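Local structure of V-type ATP synthase alpha chain (Nanoarchaeum equitans Kin4-M, 5BN3) at residues N318-S323 and I376-P381; I246-G251 and E295-L300. The protein serves as subunit A of an archaeal V/A-type ATP synthase, a P-loop protein of the ATP synthase alpha/beta family that here carries ADP and magnesium. One frame throughout, in Å; residues are numbered along the deposited sequence.

Overall arrangement
Both contacts lie in the P-loop nucleotide-binding domain, about 10 Å apart between centres, and show how one sheet organises two kinds of neighbour. Contact 2 comes first along the chain and closes before contact 1 opens. It places helix 293-309 on strand 244-250; the chain then continues into strand 314-320, which contact 1 pairs with strand 370-379. Strands 244-250 and 314-320 are themselves adjacent, with Ile248 and Cys250 offering backbone amides to Asn318 and Asp320, and Ile298 of the helix also packs on Ala319. Contact 1 thus reaches the strand ends near ADP and magnesium, whereas contact 2 seats one helix on a face of the sheet, with the Cys250 side chain about 11 Å from the magnesium.

Contact 1 (N318-S323 and I376-P381)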
loop_
_atom_site.group_PDB
_atom_site.type_symbol
_atom_site.label_atom_id
_atom_site.label_comp_id
_atom_site.label_asym_id
_atom_site.label_seq_id
_atom_site.Cartn_x
_atom_site.Cartn_y
_atom_site.Cartn_z
ATOM N N ASN A 318 -34.765 -1.254 -5.102
ATOM C CA ASN A 318 -33.467 -1.351 -5.765
ATOM C C ASN A 318 -32.700 -0.048 -5.561
ATOM O O ASN A 318 -33.195 1.026 -5.904
ATOM C CB ASN A 318 -33.631 -1.623 -7.266
ATOM C CG ASN A 318 -34.437 -2.879 -7.555
ATOM O OD1 ASN A 318 -35.656 -2.824 -7.724
ATOM N ND2 ASN A 318 -33.754 -4.017 -7.624
ATOM N N ALA A 319 -31.498 -0.138 -5.001
ATOM C CA ALA A 319 -30.682 1.053 -4.761
ATOM C C ALA A 319 -29.399 1.027 -5.588
ATOM O O ALA A 319 -28.525 0.189 -5.363
ATOM C CB ALA A 319 -30.361 1.189 -3.283
ATOM N N ASP A 320 -29.290 1.964 -6.527
ATOM C CA ASP A 320 -28.186 2.014 -7.481
ATOM C C ASP A 320 -27.656 3.448 -7.548
ATOM O O ASP A 320 -28.273 4.297 -8.184
ATOM C CB ASP A 320 -28.707 1.576 -8.860
ATOM C CG ASP A 320 -27.636 1.588 -9.937
ATOM O OD1 ASP A 320 -26.435 1.507 -9.606
ATOM O OD2 ASP A 320 -28.000 1.663 -11.134
ATOM N N SER A 321 -26.527 3.734 -6.901
ATOM C CA SER A 321 -25.714 2.756 -6.187
ATOM C C SER A 321 -25.407 3.234 -4.766
ATOM O O SER A 321 -25.275 4.436 -4.525
ATOM C CB SER A 321 -24.407 2.525 -6.951
ATOM O OG SER A 321 -23.367 2.121 -6.081
ATOM N N THR A 322 -25.277 2.294 -3.831
ATOM C CA THR A 322 -25.031 2.635 -2.427
ATOM C C THR A 322 -23.659 3.257 -2.171
ATOM O O THR A 322 -23.460 3.945 -1.172
ATOM C CB THR A 322 -25.219 1.419 -1.496
ATOM O OG1 THR A 322 -24.278 0.395 -1.843
ATOM C CG2 THR A 322 -26.630 0.877 -1.618
ATOM N N SER A 323 -22.714 3.010 -3.070
ATOM C CA SER A 323 -21.393 3.619 -2.970
ATOM C C SER A 323 -21.440 5.148 -3.069
ATOM O O SER A 323 -20.599 5.838 -2.495
ATOM C CB SER A 323 -20.465 3.055 -4.047
ATOM O OG SER A 323 -20.346 1.651 -3.919
ATOM N N ILE A 376 -32.408 -4.625 -2.584
ATOM C CA ILE A 376 -31.262 -4.953 -3.421
ATOM C C ILE A 376 -30.359 -3.727 -3.532
ATOM O O ILE A 376 -30.773 -2.697 -4.066
ATOM C CB ILE A 376 -31.698 -5.388 -4.837
ATOM C CG1 ILE A 376 -32.818 -6.432 -4.764
ATOM C CG2 ILE A 376 -30.510 -5.927 -5.624
ATOM C CD1 ILE A 376 -32.422 -7.710 -4.056
ATOM N N GLY A 377 -29.133 -3.833 -3.023
ATOM C CA GLY A 377 -28.198 -2.722 -3.062
ATOM C C GLY A 377 -27.015 -2.957 -3.984
ATOM O O GLY A 377 -26.203 -3.855 -3.758
ATOM N N ALA A 378 -26.916 -2.145 -5.029
ATOM C CA ALA A 378 -25.757 -2.193 -5.913
ATOM C C ALA A 378 -24.575 -1.494 -5.245
ATOM O O ALA A 378 -24.751 -0.512 -4.519
ATOM C CB ALA A 378 -26.076 -1.542 -7.240
ATOM N N VAL A 379 -23.371 -2.012 -5.472
ATOM C CA VAL A 379 -22.162 -1.417 -4.914
ATOM C C VAL A 379 -21.152 -1.193 -6.031
ATOM O O VAL A 379 -21.016 -2.030 -6.922
ATOM C CB VAL A 379 -21.531 -2.317 -3.826
ATOM C CG1 VAL A 379 -20.427 -1.568 -3.092
ATOM C CG2 VAL A 379 -22.580 -2.779 -2.840
ATOM N N SER A 380 -20.449 -0.065 -5.987
ATOM C CA SER A 380 -19.505 0.289 -7.041
ATOM C C SER A 380 -18.078 0.400 -6.516
ATOM O O SER A 380 -17.551 1.504 -6.382
ATOM C CB SER A 380 -19.908 1.614 -7.689
ATOM O OG SER A 380 -21.267 1.609 -8.076
ATOM N N PRO A 381 -17.438 -0.746 -6.233
ATOM C CA PRO A 381 -16.086 -0.749 -5.663
ATOM C C PRO A 381 -15.056 -0.134 -6.604
ATOM O O PRO A 381 -15.034 -0.460 -7.793
ATOM C CB PRO A 381 -15.791 -2.240 -5.470
ATOM C CG PRO A 381 -16.653 -2.929 -6.474
ATOM C CD PRO A 381 -17.912 -2.111 -6.526
HETATM O O HOH W 1 -17.836 1.253 -2.947
#
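Ala319 and Ile376 join two parallel strands, 13° apart, by a bond of 2.8 Å from Ala319 N to Ile376 O; the next link returns from Ala378 N to Ala319 O at 2.9 Å. Beyond Asp320 a cis peptide precedes Ser321, the chain turns into helix 322-335, and hydroxyls join the backbone donors. Ala378 O becomes the shared acceptor: Thr322 N at 2.9 Å and Thr322 OG1, also at 2.9 Å, approach it from opposite faces of the carbonyl plane. With chi1 at 62°, OG1 sits between its own N and carbonyl carbon, near enough to that N for both donors to reach one oxygen. Ser321 is the N-cap residue, its OG accepting from Ser323 N at 3.2 Å while it shares a hydrogen bond of 2.9 Å with Ser380 OG. Ser323 OG in turn accepts a nearly straight bond (165° at the hydrogen) of 2.7 Å from Ser380 N, and also hydrogen-bonds to a water. The start of the helix is thereby fastened to the end of the strand. Asn318 lies alongside Ile376, its ND2 satisfied by Asn233, and Asp320 OD2 bonds Thr230 of the P-loop. The side chain of that aspartate, about 4 Å from the magnesium ion, ends its strand in a manner consistent with Walker B. Helix 229-239 packs on Asn318, Ile376 and Ala378, helix 389-395 touches Ser323 and Val379, and strand 218-222 flanks the far side of strand 370-379.

Contact 2 (I246-G251 and E295-L300); sequences IYIGCG and EASIYL
Ile248 and Cys250, alternate residues on one side of their strand, face Ser297 and Ile298 on the helix lying over it. The two axes come within 8.5 Å of each other and run at 168°, so helix and strand point in nearly opposite directions. No hydrogen bond crosses between the segments, and the contact is made by van der Waals packing of buried atoms.

The first group consists of aliphatic carbon against helix backbone. Ile248 sets both ends of its branched side chain on one carbonyl: CG2 and CD1 each lie 3.7 Å from Ser297 O. Its extended CG1 arm (chi2 180°) reaches across to the helix backbone, where CD1 also comes within 4.2 Å of Ile298 O.

A second group gathers around the serine hydroxyl. Ser297 OG lies against both strand side chains, 3.9 Å from Ile248 CG2 and 4.0 Å from Cys250 SG. It hydrogen-bonds to Arg294 O, about one turn back in the same helix, and its contacts with the strand are van der Waals ones.

Sulfur against aliphatic carbon forms the third group. Cys250 SG extends anti to the backbone N (chi1 -178°), projecting toward the helix, and meets Ile298 CG1 at 4.1 Å.

Ser297 also touches Ile283 of strand 280-285, while Tyr247, on the reverse face of the sheet, packs on helix 229-239. Helix 293-309 links strand 280-285 to strand 314-320, parallel strands that border strand 244-250 on its two sides, and therefore passes over the strand between them. This is a beta-alpha-beta crossover that skips one strand, in keeping with the layered alpha/beta fold of P-loop nucleotide-binding domains.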
loop_
_atom_site.group_PDB
_atom_site.type_symbol
_atom_site.label_atom_id
_atom_site.label_comp_id
_atom_site.label_asym_id
_atom_site.label_seq_id
_atom_site.Cartn_x
_atom_site.Cartn_y
_atom_site.Cartn_z
ATOM N N ILE A 246 -39.733 -0.053 -6.053
ATOM C CA ILE A 246 -39.143 1.267 -5.871
ATOM C C ILE A 246 -37.704 1.268 -6.368
ATOM O O ILE A 246 -36.851 0.565 -5.823
ATOM C CB ILE A 246 -39.180 1.692 -4.398
ATOM C CG1 ILE A 246 -40.633 1.775 -3.930
ATOM C CG2 ILE A 246 -38.483 3.030 -4.204
ATOM C CD1 ILE A 246 -40.783 1.779 -2.443
ATOM N N TYR A 247 -37.438 2.048 -7.411
ATOM C CA TYR A 247 -36.087 2.148 -7.950
ATOM C C TYR A 247 -35.437 3.452 -7.502
ATOM O O TYR A 247 -35.901 4.539 -7.853
ATOM C CB TYR A 247 -36.095 2.064 -9.480
ATOM C CG TYR A 247 -34.741 1.736 -10.064
ATOM C CD1 TYR A 247 -33.802 2.729 -10.295
ATOM C CD2 TYR A 247 -34.401 0.429 -10.379
ATOM C CE1 TYR A 247 -32.562 2.430 -10.823
ATOM C CE2 TYR A 247 -33.165 0.120 -10.910
ATOM C CZ TYR A 247 -32.250 1.124 -11.129
ATOM O OH TYR A 247 -31.016 0.820 -11.656
ATOM N N ILE A 248 -34.366 3.339 -6.724
ATOM C CA ILE A 248 -33.631 4.513 -6.277
ATOM C C ILE A 248 -32.368 4.713 -7.107
ATOM O O ILE A 248 -31.413 3.937 -7.003
ATOM C CB ILE A 248 -33.236 4.410 -4.790
ATOM C CG1 ILE A 248 -34.436 3.974 -3.945
ATOM C CG2 ILE A 248 -32.688 5.738 -4.293
ATOM C CD1 ILE A 248 -34.126 3.847 -2.463
ATOM N N GLY A 249 -32.369 5.752 -7.934
ATOM C CA GLY A 249 -31.170 6.151 -8.644
ATOM C C GLY A 249 -30.345 7.058 -7.754
ATOM O O GLY A 249 -30.551 8.274 -7.731
ATOM N N CYS A 250 -29.416 6.461 -7.015
ATOM C CA CYS A 250 -28.601 7.199 -6.061
ATOM C C CYS A 250 -27.246 7.554 -6.665
ATOM O O CYS A 250 -26.339 6.723 -6.698
ATOM C CB CYS A 250 -28.419 6.375 -4.783
ATOM S SG CYS A 250 -27.463 7.181 -3.476
ATOM N N GLY A 251 -27.124 8.787 -7.153
ATOM C CA GLY A 251 -25.865 9.296 -7.665
ATOM C C GLY A 251 -25.391 8.681 -8.969
ATOM O O GLY A 251 -24.186 8.631 -9.220
ATOM N N GLU A 295 -28.143 10.834 0.376
ATOM C CA GLU A 295 -28.517 10.226 1.646
ATOM C C GLU A 295 -30.026 10.296 1.818
ATOM O O GLU A 295 -30.659 9.324 2.230
ATOM C CB GLU A 295 -27.818 10.916 2.821
ATOM C CG GLU A 295 -28.308 10.429 4.174
ATOM C CD GLU A 295 -27.366 10.768 5.308
ATOM O OE1 GLU A 295 -27.303 11.952 5.706
ATOM O OE2 GLU A 295 -26.695 9.844 5.813
ATOM N N ALA A 296 -30.599 11.445 1.481
ATOM C CA ALA A 296 -32.039 11.634 1.585
ATOM C C ALA A 296 -32.795 10.631 0.718
ATOM O O ALA A 296 -33.790 10.058 1.153
ATOM C CB ALA A 296 -32.413 13.050 1.204
ATOM N N SER A 297 -32.310 10.412 -0.501
ATOM C CA SER A 297 -32.971 9.503 -1.439
ATOM C C SER A 297 -33.030 8.062 -0.921
ATOM O O SER A 297 -33.993 7.340 -1.185
ATOM C CB SER A 297 -32.271 9.537 -2.797
ATOM O OG SER A 297 -31.002 8.913 -2.730
ATOM N N ILE A 298 -31.997 7.652 -0.191
ATOM C CA ILE A 298 -31.932 6.308 0.382
ATOM C C ILE A 298 -32.974 6.109 1.487
ATOM O O ILE A 298 -33.718 5.125 1.487
ATOM C CB ILE A 298 -30.525 6.021 0.949
ATOM C CG1 ILE A 298 -29.508 5.848 -0.188
ATOM C CG2 ILE A 298 -30.542 4.786 1.827
ATOM C CD1 ILE A 298 -29.751 4.619 -1.054
ATOM N N TYR A 299 -33.021 7.042 2.433
ATOM C CA TYR A 299 -33.993 6.975 3.522
ATOM C C TYR A 299 -35.415 7.170 3.006
ATOM O O TYR A 299 -36.360 6.571 3.524
ATOM C CB TYR A 299 -33.664 8.020 4.596
ATOM C CG TYR A 299 -32.420 7.697 5.395
ATOM C CD1 TYR A 299 -31.161 8.008 4.907
ATOM C CD2 TYR A 299 -32.507 7.084 6.636
ATOM C CE1 TYR A 299 -30.022 7.715 5.628
ATOM C CE2 TYR A 299 -31.370 6.788 7.366
ATOM C CZ TYR A 299 -30.131 7.106 6.855
ATOM O OH TYR A 299 -28.995 6.815 7.574
ATOM N N LEU A 300 -35.556 8.010 1.985
ATOM C CA LEU A 300 -36.854 8.290 1.381
ATOM C C LEU A 300 -37.459 7.036 0.761
ATOM O O LEU A 300 -38.623 6.712 1.001
ATOM C CB LEU A 300 -36.705 9.355 0.294
ATOM C CG LEU A 300 -38.012 9.874 -0.304
ATOM C CD1 LEU A 300 -38.469 11.076 0.489
ATOM C CD2 LEU A 300 -37.868 10.217 -1.781
#